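Local coordinates for acyl-CoA dehydrogenase (Geobacillus kaustophilus, PDB 2PG0), which probably dehydrogenates acyl chains at the alpha-beta position, using a bound FAD as the electron acceptor, at residues 51-65 with 108-121. Numbering follows the deposited sequence.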
loop_
_atom_site.group_PDB
_atom_site.type_symbol
_atom_site.label_atom_id
_atom_site.label_comp_id
_atom_site.label_asym_id
_atom_site.label_seq_id
_atom_site.Cartn_x
_atom_site.Cartn_y
_atom_site.Cartn_z
ATOM N N GLY A 51 -28.006 -32.064 -10.189
ATOM C CA GLY A 51 -29.363 -31.856 -10.676
ATOM C C GLY A 51 -30.389 -32.721 -9.969
ATOM O O GLY A 51 -31.466 -32.240 -9.593
ATOM N N GLU A 52 -30.051 -33.994 -9.770
ATOM C CA GLU A 52 -30.988 -34.944 -9.161
ATOM C C GLU A 52 -31.224 -34.659 -7.674
ATOM O O GLU A 52 -32.274 -35.008 -7.124
ATOM C CB GLU A 52 -30.547 -36.395 -9.411
ATOM C CG GLU A 52 -29.417 -36.895 -8.530
ATOM C CD GLU A 52 -28.814 -38.215 -9.011
ATOM O OE1 GLU A 52 -29.127 -38.655 -10.139
ATOM O OE2 GLU A 52 -28.010 -38.809 -8.259
ATOM N N ASN A 53 -30.260 -33.989 -7.045
ATOM C CA ASN A 53 -30.344 -33.629 -5.638
ATOM C C ASN A 53 -30.948 -32.235 -5.409
ATOM O O ASN A 53 -31.098 -31.797 -4.266
ATOM C CB ASN A 53 -28.966 -33.766 -4.980
ATOM C CG ASN A 53 -28.608 -35.214 -4.662
ATOM O OD1 ASN A 53 -29.000 -35.745 -3.621
ATOM N ND2 ASN A 53 -27.863 -35.854 -5.553
ATOM N N GLY A 54 -31.302 -31.555 -6.502
ATOM C CA GLY A 54 -31.980 -30.250 -6.447
ATOM C C GLY A 54 -31.056 -29.048 -6.284
ATOM O O GLY A 54 -31.507 -27.959 -5.915
ATOM N N PHE A 55 -29.771 -29.230 -6.575
ATOM C CA PHE A 55 -28.788 -28.159 -6.370
ATOM C C PHE A 55 -28.503 -27.334 -7.629
ATOM O O PHE A 55 -27.625 -26.461 -7.613
ATOM C CB PHE A 55 -27.481 -28.712 -5.793
ATOM C CG PHE A 55 -27.655 -29.508 -4.524
ATOM C CD1 PHE A 55 -28.463 -29.042 -3.487
ATOM C CD2 PHE A 55 -26.990 -30.720 -4.366
ATOM C CE1 PHE A 55 -28.617 -29.778 -2.312
ATOM C CE2 PHE A 55 -27.131 -31.465 -3.198
ATOM C CZ PHE A 55 -27.952 -30.999 -2.170
ATOM N N LEU A 56 -29.233 -27.610 -8.712
ATOM C CA LEU A 56 -29.144 -26.790 -9.926
ATOM C C LEU A 56 -30.409 -25.975 -10.124
ATOM O O LEU A 56 -31.518 -26.494 -9.983
ATOM C CB LEU A 56 -28.874 -27.641 -11.175
ATOM C CG LEU A 56 -27.609 -28.494 -11.240
ATOM C CD1 LEU A 56 -27.498 -29.126 -12.610
ATOM C CD2 LEU A 56 -26.352 -27.682 -10.908
ATOM N N CYS A 57 -30.228 -24.693 -10.444
ATOM C CA CYS A 57 -31.335 -23.762 -10.686
ATOM C C CYS A 57 -32.497 -23.900 -9.690
ATOM O O CYS A 57 -33.652 -23.997 -10.105
ATOM C CB CYS A 57 -31.853 -23.926 -12.118
ATOM S SG CYS A 57 -30.593 -23.730 -13.375
ATOM N N PRO A 58 -32.204 -23.879 -8.376
ATOM C CA PRO A 58 -33.269 -24.167 -7.405
ATOM C C PRO A 58 -34.357 -23.082 -7.359
ATOM O O PRO A 58 -35.467 -23.331 -6.875
ATOM C CB PRO A 58 -32.512 -24.251 -6.077
ATOM C CG PRO A 58 -31.324 -23.387 -6.269
ATOM C CD PRO A 58 -30.923 -23.571 -7.707
ATOM N N TRP A 59 -34.032 -21.897 -7.881
ATOM C CA TRP A 59 -34.950 -20.752 -7.927
ATOM C C TRP A 59 -36.028 -20.900 -9.004
ATOM O O TRP A 59 -37.023 -20.170 -8.996
ATOM C CB TRP A 59 -34.161 -19.455 -8.175
ATOM C CG TRP A 59 -33.271 -19.556 -9.381
ATOM C CD1 TRP A 59 -31.953 -19.902 -9.395
ATOM C CD2 TRP A 59 -33.644 -19.340 -10.750
ATOM N NE1 TRP A 59 -31.477 -19.913 -10.683
ATOM C CE2 TRP A 59 -32.491 -19.566 -11.534
ATOM C CE3 TRP A 59 -34.838 -18.967 -11.391
ATOM C CZ2 TRP A 59 -32.495 -19.441 -12.927
ATOM C CZ3 TRP A 59 -34.837 -18.836 -12.778
ATOM C CH2 TRP A 59 -33.673 -19.072 -13.529
ATOM N N VAL A 60 -35.806 -21.819 -9.945
ATOM C CA VAL A 60 -36.743 -22.069 -11.044
ATOM C C VAL A 60 -38.103 -22.525 -10.480
ATOM O O VAL A 60 -38.163 -23.189 -9.441
ATOM C CB VAL A 60 -36.153 -23.093 -12.061
ATOM C CG1 VAL A 60 -37.226 -23.678 -12.975
ATOM C CG2 VAL A 60 -35.040 -22.441 -12.901
ATOM N N ASP A 61 -39.184 -22.132 -11.151
ATOM C CA ASP A 61 -40.535 -22.454 -10.685
ATOM C C ASP A 61 -40.768 -23.961 -10.650
ATOM O O ASP A 61 -40.204 -24.698 -11.461
ATOM C CB ASP A 61 -41.592 -21.786 -11.570
ATOM C CG ASP A 61 -42.970 -21.794 -10.929
ATOM O OD1 ASP A 61 -43.218 -20.949 -10.037
ATOM O OD2 ASP A 61 -43.799 -22.653 -11.308
ATOM N N GLU A 62 -41.607 -24.403 -9.713
ATOM C CA GLU A 62 -41.943 -25.823 -9.557
ATOM C C GLU A 62 -42.490 -26.470 -10.832
ATOM O O GLU A 62 -42.288 -27.667 -11.058
ATOM C CB GLU A 62 -42.906 -26.040 -8.373
ATOM C CG GLU A 62 -44.218 -25.249 -8.448
ATOM C CD GLU A 62 -45.106 -25.423 -7.211
ATOM O OE1 GLU A 62 -44.829 -26.311 -6.372
ATOM O OE2 GLU A 62 -46.088 -24.661 -7.079
ATOM N N LYS A 63 -43.153 -25.677 -11.673
ATOM C CA LYS A 63 -43.750 -26.194 -12.906
ATOM C C LYS A 63 -42.728 -26.642 -13.959
ATOM O O LYS A 63 -43.072 -27.391 -14.873
ATOM C CB LYS A 63 -44.768 -25.211 -13.489
ATOM C CG LYS A 63 -44.193 -24.038 -14.249
ATOM C CD LYS A 63 -45.319 -23.129 -14.717
ATOM C CE LYS A 63 -44.802 -21.987 -15.563
ATOM N NZ LYS A 63 -45.885 -21.006 -15.861
ATOM N N TYR A 64 -41.477 -26.193 -13.820
ATOM C CA TYR A 64 -40.382 -26.682 -14.661
ATOM C C TYR A 64 -39.504 -27.686 -13.918
ATOM O O TYR A 64 -38.525 -28.198 -14.472
ATOM C CB TYR A 64 -39.515 -25.527 -15.168
ATOM C CG TYR A 64 -40.271 -24.419 -15.861
ATOM C CD1 TYR A 64 -40.830 -24.608 -17.128
ATOM C CD2 TYR A 64 -40.408 -23.172 -15.259
ATOM C CE1 TYR A 64 -41.520 -23.579 -17.766
ATOM C CE2 TYR A 64 -41.093 -22.145 -15.888
ATOM C CZ TYR A 64 -41.642 -22.353 -17.138
ATOM O OH TYR A 64 -42.314 -21.327 -17.752
ATOM N N GLY A 65 -39.853 -27.963 -12.665
ATOM C CA GLY A 65 -39.134 -28.954 -11.867
ATOM C C GLY A 65 -38.249 -28.349 -10.795
ATOM O O GLY A 65 -37.557 -29.069 -10.076
ATOM N N GLU A 108 -42.641 -18.368 -23.262
ATOM C CA GLU A 108 -43.151 -19.560 -22.581
ATOM C C GLU A 108 -42.643 -20.842 -23.243
ATOM O O GLU A 108 -42.241 -21.781 -22.557
ATOM C CB GLU A 108 -44.681 -19.548 -22.526
ATOM C CG GLU A 108 -45.270 -18.357 -21.771
ATOM C CD GLU A 108 -44.719 -18.206 -20.358
ATOM O OE1 GLU A 108 -44.690 -19.208 -19.603
ATOM O OE2 GLU A 108 -44.321 -17.073 -20.000
ATOM N N GLU A 109 -42.647 -20.860 -24.576
ATOM C CA GLU A 109 -42.152 -21.993 -25.353
ATOM C C GLU A 109 -40.671 -22.269 -25.055
ATOM O O GLU A 109 -40.281 -23.414 -24.842
ATOM C CB GLU A 109 -42.364 -21.755 -26.856
ATOM C CG GLU A 109 -43.841 -21.745 -27.313
ATOM C CD GLU A 109 -44.650 -20.534 -26.816
ATOM O OE1 GLU A 109 -44.078 -19.426 -26.655
ATOM O OE2 GLU A 109 -45.876 -20.696 -26.593
ATOM N N GLN A 110 -39.863 -21.211 -25.021
ATOM C CA GLN A 110 -38.424 -21.338 -24.750
ATOM C C GLN A 110 -38.148 -21.829 -23.333
ATOM O O GLN A 110 -37.296 -22.692 -23.128
ATOM C CB GLN A 110 -37.705 -20.009 -24.996
ATOM C CG GLN A 110 -37.461 -19.717 -26.471
ATOM C CD GLN A 110 -36.944 -18.311 -26.715
ATOM O OE1 GLN A 110 -37.177 -17.401 -25.918
ATOM N NE2 GLN A 110 -36.247 -18.125 -27.833
ATOM N N LYS A 111 -38.879 -21.282 -22.367
ATOM C CA LYS A 111 -38.741 -21.678 -20.966
ATOM C C LYS A 111 -39.125 -23.146 -20.782
ATOM O O LYS A 111 -38.409 -23.909 -20.129
ATOM C CB LYS A 111 -39.571 -20.762 -20.062
ATOM C CG LYS A 111 -39.066 -19.319 -20.031
ATOM C CD LYS A 111 -39.779 -18.456 -19.001
ATOM C CE LYS A 111 -41.168 -18.021 -19.478
ATOM N NZ LYS A 111 -41.723 -16.888 -18.669
ATOM N N GLN A 112 -40.240 -23.541 -21.397
ATOM C CA GLN A 112 -40.710 -24.922 -21.346
ATOM C C GLN A 112 -39.694 -25.880 -21.973
ATOM O O GLN A 112 -39.452 -26.961 -21.446
ATOM C CB GLN A 112 -42.075 -25.045 -22.041
ATOM C CG GLN A 112 -42.750 -26.400 -21.876
ATOM C CD GLN A 112 -42.954 -26.780 -20.418
ATOM O OE1 GLN A 112 -43.589 -26.052 -19.656
ATOM N NE2 GLN A 112 -42.415 -27.926 -20.028
ATOM N N LYS A 113 -39.094 -25.461 -23.085
ATOM C CA LYS A 113 -38.119 -26.277 -23.803
ATOM C C LYS A 113 -36.793 -26.440 -23.057
ATOM O O LYS A 113 -36.177 -27.506 -23.119
ATOM C CB LYS A 113 -37.857 -25.696 -25.198
ATOM C CG LYS A 113 -37.007 -26.595 -26.085
ATOM C CD LYS A 113 -37.227 -26.311 -27.559
ATOM C CE LYS A 113 -36.171 -25.388 -28.112
ATOM N NZ LYS A 113 -36.019 -25.611 -29.580
ATOM N N TRP A 114 -36.358 -25.391 -22.358
ATOM C CA TRP A 114 -34.995 -25.367 -21.810
ATOM C C TRP A 114 -34.862 -25.505 -20.293
ATOM O O TRP A 114 -33.984 -26.232 -19.814
ATOM C CB TRP A 114 -34.232 -24.131 -22.310
ATOM C CG TRP A 114 -33.939 -24.166 -23.783
ATOM C CD1 TRP A 114 -33.592 -25.257 -24.529
ATOM C CD2 TRP A 114 -33.944 -23.050 -24.684
ATOM N NE1 TRP A 114 -33.395 -24.892 -25.837
ATOM C CE2 TRP A 114 -33.605 -23.544 -25.962
ATOM C CE3 TRP A 114 -34.210 -21.682 -24.534
ATOM C CZ2 TRP A 114 -33.519 -22.716 -27.093
ATOM C CZ3 TRP A 114 -34.123 -20.856 -25.657
ATOM C CH2 TRP A 114 -33.783 -21.382 -26.920
ATOM N N LEU A 115 -35.715 -24.819 -19.542
ATOM C CA LEU A 115 -35.573 -24.781 -18.081
ATOM C C LEU A 115 -35.610 -26.132 -17.347
ATOM O O LEU A 115 -34.786 -26.359 -16.463
ATOM C CB LEU A 115 -36.526 -23.771 -17.440
ATOM C CG LEU A 115 -36.238 -22.296 -17.739
ATOM C CD1 LEU A 115 -37.248 -21.431 -17.020
ATOM C CD2 LEU A 115 -34.804 -21.898 -17.351
ATOM N N PRO A 116 -36.554 -27.036 -17.699
ATOM C CA PRO A 116 -36.526 -28.333 -17.008
ATOM C C PRO A 116 -35.176 -29.058 -17.071
ATOM O O PRO A 116 -34.724 -29.598 -16.057
ATOM C CB PRO A 116 -37.622 -29.135 -17.725
ATOM C CG PRO A 116 -38.587 -28.085 -18.180
ATOM C CD PRO A 116 -37.677 -26.968 -18.654
ATOM N N LYS A 117 -34.529 -29.047 -18.232
ATOM C CA LYS A 117 -33.238 -29.720 -18.375
ATOM C C LYS A 117 -32.072 -28.960 -17.721
ATOM O O LYS A 117 -31.066 -29.562 -17.342
ATOM C CB LYS A 117 -32.955 -30.047 -19.837
ATOM C CG LYS A 117 -33.744 -31.245 -20.355
ATOM C CD LYS A 117 -33.523 -31.423 -21.842
ATOM C CE LYS A 117 -34.574 -32.343 -22.445
ATOM N NZ LYS A 117 -34.377 -32.469 -23.921
ATOM N N CYS A 118 -32.217 -27.645 -17.578
ATOM C CA CYS A 118 -31.252 -26.856 -16.804
ATOM C C CYS A 118 -31.309 -27.222 -15.319
ATOM O O CYS A 118 -30.282 -27.223 -14.648
ATOM C CB CYS A 118 -31.475 -25.351 -16.990
ATOM S SG CYS A 118 -31.107 -24.749 -18.660
ATOM N N VAL A 119 -32.505 -27.540 -14.819
ATOM C CA VAL A 119 -32.676 -27.967 -13.428
ATOM C C VAL A 119 -32.065 -29.351 -13.169
ATOM O O VAL A 119 -31.468 -29.585 -12.122
ATOM C CB VAL A 119 -34.170 -27.936 -12.989
ATOM C CG1 VAL A 119 -34.340 -28.515 -11.583
ATOM C CG2 VAL A 119 -34.709 -26.507 -13.028
ATOM N N THR A 120 -32.215 -30.259 -14.130
ATOM C CA THR A 120 -31.704 -31.622 -13.978
ATOM C C THR A 120 -30.218 -31.746 -14.333
ATOM O O THR A 120 -29.558 -32.711 -13.947
ATOM C CB THR A 120 -32.527 -32.613 -14.823
ATOM O OG1 THR A 120 -32.178 -33.955 -14.461
ATOM C CG2 THR A 120 -32.243 -32.407 -16.275
ATOM N N GLY A 121 -29.698 -30.768 -15.068
ATOM C CA GLY A 121 -28.311 -30.808 -15.530
ATOM C C GLY A 121 -28.120 -31.522 -16.856
ATOM O O GLY A 121 -26.987 -31.751 -17.282
HETATM O O HOH W 1 -31.502 -29.410 -9.441
HETATM O O HOH W 2 -36.750 -30.465 -14.321
HETATM O O HOH W 3 -43.784 -21.679 -19.967
#
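The Tyr64 ring lies along helix 108-120 with Leu115 CD1 over one face, a CH-pi contact 4.2 Å from the ring centroid, while the aliphatic CG of its neighbour Lys63 covers the opposite face. At the edge, in the ring plane, sits a water that accepts from Tyr64 OH (2.7 Å) and donates to both O and OE1 of Glu108. A tyrosine suits this partly exposed place: its flat faces pack on aliphatic groups and its hydroxyl reaches water at the first turn of the helix. With CG anti to the carbonyl carbon (chi1 -53°), the ring extends toward that turn, where OH rests against Lys111 CB; Lys111 itself bends back to a salt bridge with Glu108, NZ to OE2 2.9 Å.

Farther along, Val119 CG2 nestles against Val60 CG1 (3.8 Å) and Cys57 CB, compact branched and small side chains filling a buried seam. Leu56 CD1 packs 3.5 Å from Gly121 CA, the bare, positive-phi residue just past the helix end. Gly51, likewise bare, lets its CA approach Thr120 O to 3.4 Å in a nearly straight CA-H...O contact. One water accepts from Leu56 N and lies within hydrogen-bonding distance of Gly51 O and Val119 O; another bridges Tyr64 O and Pro116 O. After the Schellman motif at Gly54 that ends helix 44-52, the loop runs antiparallel to helix 108-120, from its C-terminal end back toward its start, within the all-helical N-terminal domain of the acyl-CoA dehydrogenase fold.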